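Local coordinates for protein endoglucanase (Bacillus akibai, PDB 1UWW) that hydrolyses internal beta-1,4-glucosidic linkages of cellulose as a whole enzyme, this chain being its family 28 carbohydrate-binding module, specific for non-crystalline cellulose, at residues N86-D96 / R180-A191. Sequence-based numbering, arbitrary orientation.
Sequences NDYVTFDFYLD and RVFVDNVRFEGA. With CA (calcium ion), chain E; CA (calcium ion), chain C; CA (calcium ion), chain D.
Asp-92 and Asn-185 meet where two antiparallel strands, 88-96 and 180-189, slip register, and they illustrate how a beta bulge can bring a polar side chain to a metal ligand. Backbone bonds join Thr-90 with Arg-187 but Asp-92 with Asp-184, leaving one extra residue on the later strand. Followed outward, Asp-92 CB lies 3.8 Å from Asp-184 O. With CG beside the backbone N (chi1 -64°), the carboxylate divides its oxygens: OD1 binds a calcium ion at 2.3 Å, alongside Glu-146, and is hydrogen-bonded to His-144, whereas OD2 accepts a nearly straight bond of 2.8 Å from Asn-185 ND2. The amide holds OD2 within its own plane, yet stands almost perpendicular (87°) to the carboxylate. Held by calcium at one oxygen and the amide at the other, the acid should rotate little. Across the bulge, Thr-90 OG1 donates to Glu-189 OE1 (2.8 Å) from above the carboxylate plane. Asp-184 chelates a second calcium ion. Behind this polar face, Phe-93 CD1 packs against Val-183 CG2 at 3.8 Å. The two strands are the central pair of a six-stranded antiparallel sheet, flanked by strands 50-58 and 142-150, with Phe-93 and Phe-188 reaching strand 104-111 of the sandwich's other sheet.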
loop_
_atom_site.group_PDB
_atom_site.type_symbol
_atom_site.label_atom_id
_atom_site.label_comp_id
_atom_site.label_asym_id
_atom_site.label_seq_id
_atom_site.Cartn_x
_atom_site.Cartn_y
_atom_site.Cartn_z
ATOM N N ASN A 86 8.015 -11.084 17.187
ATOM C CA ASN A 86 8.596 -10.206 16.186
ATOM C C ASN A 86 7.633 -9.146 15.718
ATOM O O ASN A 86 6.418 -9.319 15.743
ATOM C CB ASN A 86 9.054 -11.053 15.014
ATOM C CG ASN A 86 10.179 -11.974 15.399
ATOM O OD1 ASN A 86 11.241 -11.490 15.778
ATOM N ND2 ASN A 86 9.947 -13.274 15.364
ATOM N N ASP A 87 8.202 -8.035 15.272
ATOM C CA ASP A 87 7.432 -6.885 14.859
ATOM C C ASP A 87 7.496 -6.587 13.374
ATOM O O ASP A 87 6.620 -5.898 12.874
ATOM C CB ASP A 87 7.854 -5.646 15.655
ATOM C CG ASP A 87 7.726 -5.859 17.133
ATOM O OD1 ASP A 87 6.711 -6.436 17.597
ATOM O OD2 ASP A 87 8.643 -5.550 17.922
ATOM N N TYR A 88 8.510 -7.119 12.693
ATOM C CA TYR A 88 8.764 -6.814 11.280
ATOM C C TYR A 88 9.136 -8.048 10.523
ATOM O O TYR A 88 9.658 -9.007 11.077
ATOM C CB TYR A 88 9.931 -5.814 11.092
ATOM C CG TYR A 88 9.754 -4.519 11.831
ATOM C CD1 TYR A 88 9.030 -3.464 11.273
ATOM C CD2 TYR A 88 10.266 -4.362 13.109
ATOM C CE1 TYR A 88 8.838 -2.278 11.977
ATOM C CE2 TYR A 88 10.074 -3.175 13.815
ATOM C CZ TYR A 88 9.363 -2.156 13.244
ATOM O OH TYR A 88 9.186 -0.987 13.956
ATOM N N VAL A 89 8.843 -8.039 9.216
ATOM C CA VAL A 89 9.542 -8.849 8.234
ATOM C C VAL A 89 10.485 -7.898 7.526
ATOM O O VAL A 89 10.113 -6.801 7.108
ATOM C CB VAL A 89 8.569 -9.511 7.255
ATOM C CG1 VAL A 89 9.288 -10.136 6.042
ATOM C CG2 VAL A 89 7.780 -10.600 7.987
ATOM N N THR A 90 11.745 -8.293 7.473
ATOM C CA THR A 90 12.778 -7.543 6.763
ATOM C C THR A 90 13.463 -8.385 5.706
ATOM O O THR A 90 13.557 -9.597 5.806
ATOM C CB THR A 90 13.833 -7.012 7.737
ATOM O OG1 THR A 90 14.562 -8.092 8.338
ATOM C CG2 THR A 90 13.176 -6.258 8.888
ATOM N N PHE A 91 13.916 -7.716 4.665
ATOM C CA PHE A 91 14.816 -8.304 3.701
ATOM C C PHE A 91 15.626 -7.208 3.015
ATOM O O PHE A 91 15.219 -6.055 2.966
ATOM C CB PHE A 91 14.105 -9.218 2.662
ATOM C CG PHE A 91 13.001 -8.574 1.855
ATOM C CD1 PHE A 91 11.697 -8.506 2.357
ATOM C CD2 PHE A 91 13.235 -8.149 0.554
ATOM C CE1 PHE A 91 10.657 -7.982 1.571
ATOM C CE2 PHE A 91 12.213 -7.637 -0.217
ATOM C CZ PHE A 91 10.936 -7.539 0.317
ATOM N N ASP A 92 16.783 -7.614 2.503
ATOM C CA ASP A 92 17.551 -6.766 1.587
ATOM C C ASP A 92 17.006 -6.932 0.180
ATOM O O ASP A 92 16.819 -8.047 -0.288
ATOM C CB ASP A 92 19.037 -7.148 1.615
ATOM C CG ASP A 92 19.649 -6.903 2.945
ATOM O OD1 ASP A 92 19.624 -5.754 3.447
ATOM O OD2 ASP A 92 20.132 -7.853 3.608
ATOM N N PHE A 93 16.698 -5.823 -0.455
ATOM C CA PHE A 93 16.164 -5.827 -1.814
ATOM C C PHE A 93 17.081 -4.991 -2.660
ATOM O O PHE A 93 17.400 -3.871 -2.309
ATOM C CB PHE A 93 14.773 -5.228 -1.843
ATOM C CG PHE A 93 14.078 -5.367 -3.173
ATOM C CD1 PHE A 93 13.975 -6.578 -3.837
ATOM C CD2 PHE A 93 13.521 -4.250 -3.778
ATOM C CE1 PHE A 93 13.323 -6.667 -5.094
ATOM C CE2 PHE A 93 12.858 -4.348 -5.018
ATOM C CZ PHE A 93 12.768 -5.532 -5.671
ATOM N N TYR A 94 17.528 -5.534 -3.774
ATOM C CA TYR A 94 18.437 -4.819 -4.653
ATOM C C TYR A 94 17.855 -4.774 -6.050
ATOM O O TYR A 94 17.201 -5.718 -6.505
ATOM C CB TYR A 94 19.797 -5.490 -4.745
ATOM C CG TYR A 94 20.467 -5.811 -3.425
ATOM C CD1 TYR A 94 20.203 -6.986 -2.757
ATOM C CD2 TYR A 94 21.387 -4.954 -2.877
ATOM C CE1 TYR A 94 20.828 -7.285 -1.564
ATOM C CE2 TYR A 94 22.025 -5.243 -1.681
ATOM C CZ TYR A 94 21.742 -6.411 -1.062
ATOM O OH TYR A 94 22.378 -6.754 0.126
ATOM N N LEU A 95 18.096 -3.667 -6.715
ATOM C CA LEU A 95 17.739 -3.512 -8.115
ATOM C C LEU A 95 18.975 -3.144 -8.909
ATOM O O LEU A 95 19.729 -2.252 -8.534
ATOM C CB LEU A 95 16.665 -2.451 -8.300
ATOM C CG LEU A 95 15.417 -2.643 -7.438
ATOM C CD1 LEU A 95 15.527 -1.812 -6.196
ATOM C CD2 LEU A 95 14.153 -2.314 -8.190
ATOM N N ASP A 96 19.135 -3.811 -10.046
ATOM C CA ASP A 96 20.084 -3.389 -11.063
ATOM C C ASP A 96 19.291 -3.137 -12.338
ATOM O O ASP A 96 19.082 -4.048 -13.152
ATOM C CB ASP A 96 21.158 -4.431 -11.297
ATOM C CG ASP A 96 22.273 -3.925 -12.220
ATOM O OD1 ASP A 96 22.107 -2.849 -12.865
ATOM O OD2 ASP A 96 23.370 -4.529 -12.330
ATOM N N ARG A 180 17.254 -6.554 -13.371
ATOM C CA ARG A 180 17.384 -7.691 -12.463
ATOM C C ARG A 180 17.186 -7.205 -11.036
ATOM O O ARG A 180 17.601 -6.100 -10.704
ATOM C CB ARG A 180 18.744 -8.362 -12.657
ATOM C CG ARG A 180 18.936 -9.568 -11.771
ATOM C CD ARG A 180 20.120 -10.425 -12.150
ATOM N NE ARG A 180 19.869 -11.221 -13.344
ATOM C CZ ARG A 180 19.124 -12.311 -13.388
ATOM N NH1 ARG A 180 18.568 -12.826 -12.302
ATOM N NH2 ARG A 180 18.936 -12.954 -14.538
ATOM N N VAL A 181 16.492 -8.019 -10.245
ATOM C CA VAL A 181 16.280 -7.720 -8.836
ATOM C C VAL A 181 16.781 -8.913 -8.027
ATOM O O VAL A 181 16.946 -10.036 -8.510
ATOM C CB VAL A 181 14.837 -7.343 -8.492
ATOM C CG1 VAL A 181 14.366 -6.144 -9.316
ATOM C CG2 VAL A 181 13.911 -8.494 -8.631
ATOM N N PHE A 182 17.037 -8.634 -6.756
ATOM C CA PHE A 182 17.678 -9.584 -5.838
ATOM C C PHE A 182 17.041 -9.418 -4.450
ATOM O O PHE A 182 16.857 -8.292 -3.978
ATOM C CB PHE A 182 19.179 -9.319 -5.683
ATOM C CG PHE A 182 19.961 -9.186 -6.985
ATOM C CD1 PHE A 182 19.931 -7.993 -7.737
ATOM C CD2 PHE A 182 20.773 -10.213 -7.405
ATOM C CE1 PHE A 182 20.671 -7.861 -8.894
ATOM C CE2 PHE A 182 21.547 -10.077 -8.582
ATOM C CZ PHE A 182 21.500 -8.913 -9.298
ATOM N N VAL A 183 16.769 -10.536 -3.791
ATOM C CA VAL A 183 16.221 -10.578 -2.426
ATOM C C VAL A 183 17.154 -11.409 -1.549
ATOM O O VAL A 183 17.523 -12.522 -1.901
ATOM C CB VAL A 183 14.825 -11.247 -2.478
ATOM C CG1 VAL A 183 14.293 -11.622 -1.091
ATOM C CG2 VAL A 183 13.830 -10.373 -3.238
ATOM N N ASP A 184 17.502 -10.878 -0.381
ATOM C CA ASP A 184 18.370 -11.611 0.549
ATOM C C ASP A 184 17.923 -11.407 2.001
ATOM O O ASP A 184 17.312 -10.411 2.344
ATOM C CB ASP A 184 19.830 -11.193 0.374
ATOM C CG ASP A 184 20.834 -12.242 0.839
ATOM O OD1 ASP A 184 20.478 -13.367 1.268
ATOM O OD2 ASP A 184 22.059 -11.963 0.710
ATOM N N ASN A 185 18.256 -12.373 2.842
ATOM C CA ASN A 185 18.104 -12.241 4.298
ATOM C C ASN A 185 16.655 -11.998 4.727
ATOM O O ASN A 185 16.374 -11.124 5.534
ATOM C CB ASN A 185 19.052 -11.188 4.873
ATOM C CG ASN A 185 20.471 -11.458 4.518
ATOM O OD1 ASN A 185 20.965 -12.561 4.749
ATOM N ND2 ASN A 185 21.133 -10.481 3.916
ATOM N N VAL A 186 15.735 -12.783 4.175
ATOM C CA VAL A 186 14.328 -12.638 4.542
ATOM C C VAL A 186 14.131 -13.214 5.931
ATOM O O VAL A 186 14.470 -14.345 6.171
ATOM C CB VAL A 186 13.348 -13.332 3.550
ATOM C CG1 VAL A 186 11.904 -12.931 3.888
ATOM C CG2 VAL A 186 13.679 -13.033 2.107
ATOM N N ARG A 187 13.591 -12.422 6.838
ATOM C CA ARG A 187 13.359 -12.885 8.217
ATOM C C ARG A 187 12.324 -12.068 8.957
ATOM O O ARG A 187 12.029 -10.951 8.590
ATOM C CB ARG A 187 14.650 -12.820 8.996
ATOM C CG ARG A 187 15.250 -11.471 9.102
ATOM C CD ARG A 187 16.441 -11.462 10.031
ATOM N NE ARG A 187 15.988 -11.653 11.409
ATOM C CZ ARG A 187 16.759 -11.994 12.446
ATOM N NH1 ARG A 187 18.063 -12.192 12.288
ATOM N NH2 ARG A 187 16.221 -12.128 13.656
ATOM N N PHE A 188 11.790 -12.641 10.032
ATOM C CA PHE A 188 11.120 -11.856 11.049
ATOM C C PHE A 188 12.161 -11.263 11.995
ATOM O O PHE A 188 13.164 -11.901 12.284
ATOM C CB PHE A 188 10.193 -12.750 11.892
ATOM C CG PHE A 188 8.933 -13.196 11.211
ATOM C CD1 PHE A 188 7.811 -12.394 11.187
ATOM C CD2 PHE A 188 8.850 -14.433 10.643
ATOM C CE1 PHE A 188 6.645 -12.827 10.586
ATOM C CE2 PHE A 188 7.684 -14.857 10.039
ATOM C CZ PHE A 188 6.590 -14.043 10.002
ATOM N N GLU A 189 11.925 -10.060 12.487
ATOM C CA GLU A 189 12.784 -9.495 13.521
ATOM C C GLU A 189 12.032 -8.615 14.494
ATOM O O GLU A 189 10.920 -8.188 14.232
ATOM C CB GLU A 189 14.033 -8.826 12.942
ATOM C CG GLU A 189 13.843 -7.599 12.126
ATOM C CD GLU A 189 15.193 -7.005 11.701
ATOM O OE1 GLU A 189 15.840 -7.506 10.729
ATOM O OE2 GLU A 189 15.630 -6.038 12.379
ATOM N N GLY A 190 12.661 -8.384 15.643
ATOM C CA GLY A 190 12.037 -7.686 16.758
ATOM C C GLY A 190 12.209 -6.197 16.601
ATOM O O GLY A 190 12.789 -5.542 15.528
ATOM N N ALA A 191 11.355 -5.385 17.219
ATOM C CA ALA A 191 11.514 -3.932 17.125
ATOM C C ALA A 191 12.742 -3.502 17.916
ATOM O O ALA A 191 13.256 -4.279 18.734
ATOM C CB ALA A 191 10.270 -3.193 17.613
HETATM CA CA CA E . 19.920 -5.663 5.708
HETATM CA CA CA C . 22.765 -14.280 1.101
HETATM CA CA CA D . 22.326 -1.275 -14.663
HETATM O O HOH W 1 16.917 -8.886 6.863
HETATM O O HOH W 2 22.927 -9.439 -0.275
HETATM O O HOH W 3 22.947 -13.925 3.418
HETATM O O HOH W 4 21.933 1.093 -15.444
HETATM O O HOH W 5 22.181 0.107 -12.710
HETATM O O HOH W 6 24.686 -1.521 -14.433
HETATM O O HOH W 7 21.542 -4.837 5.201
#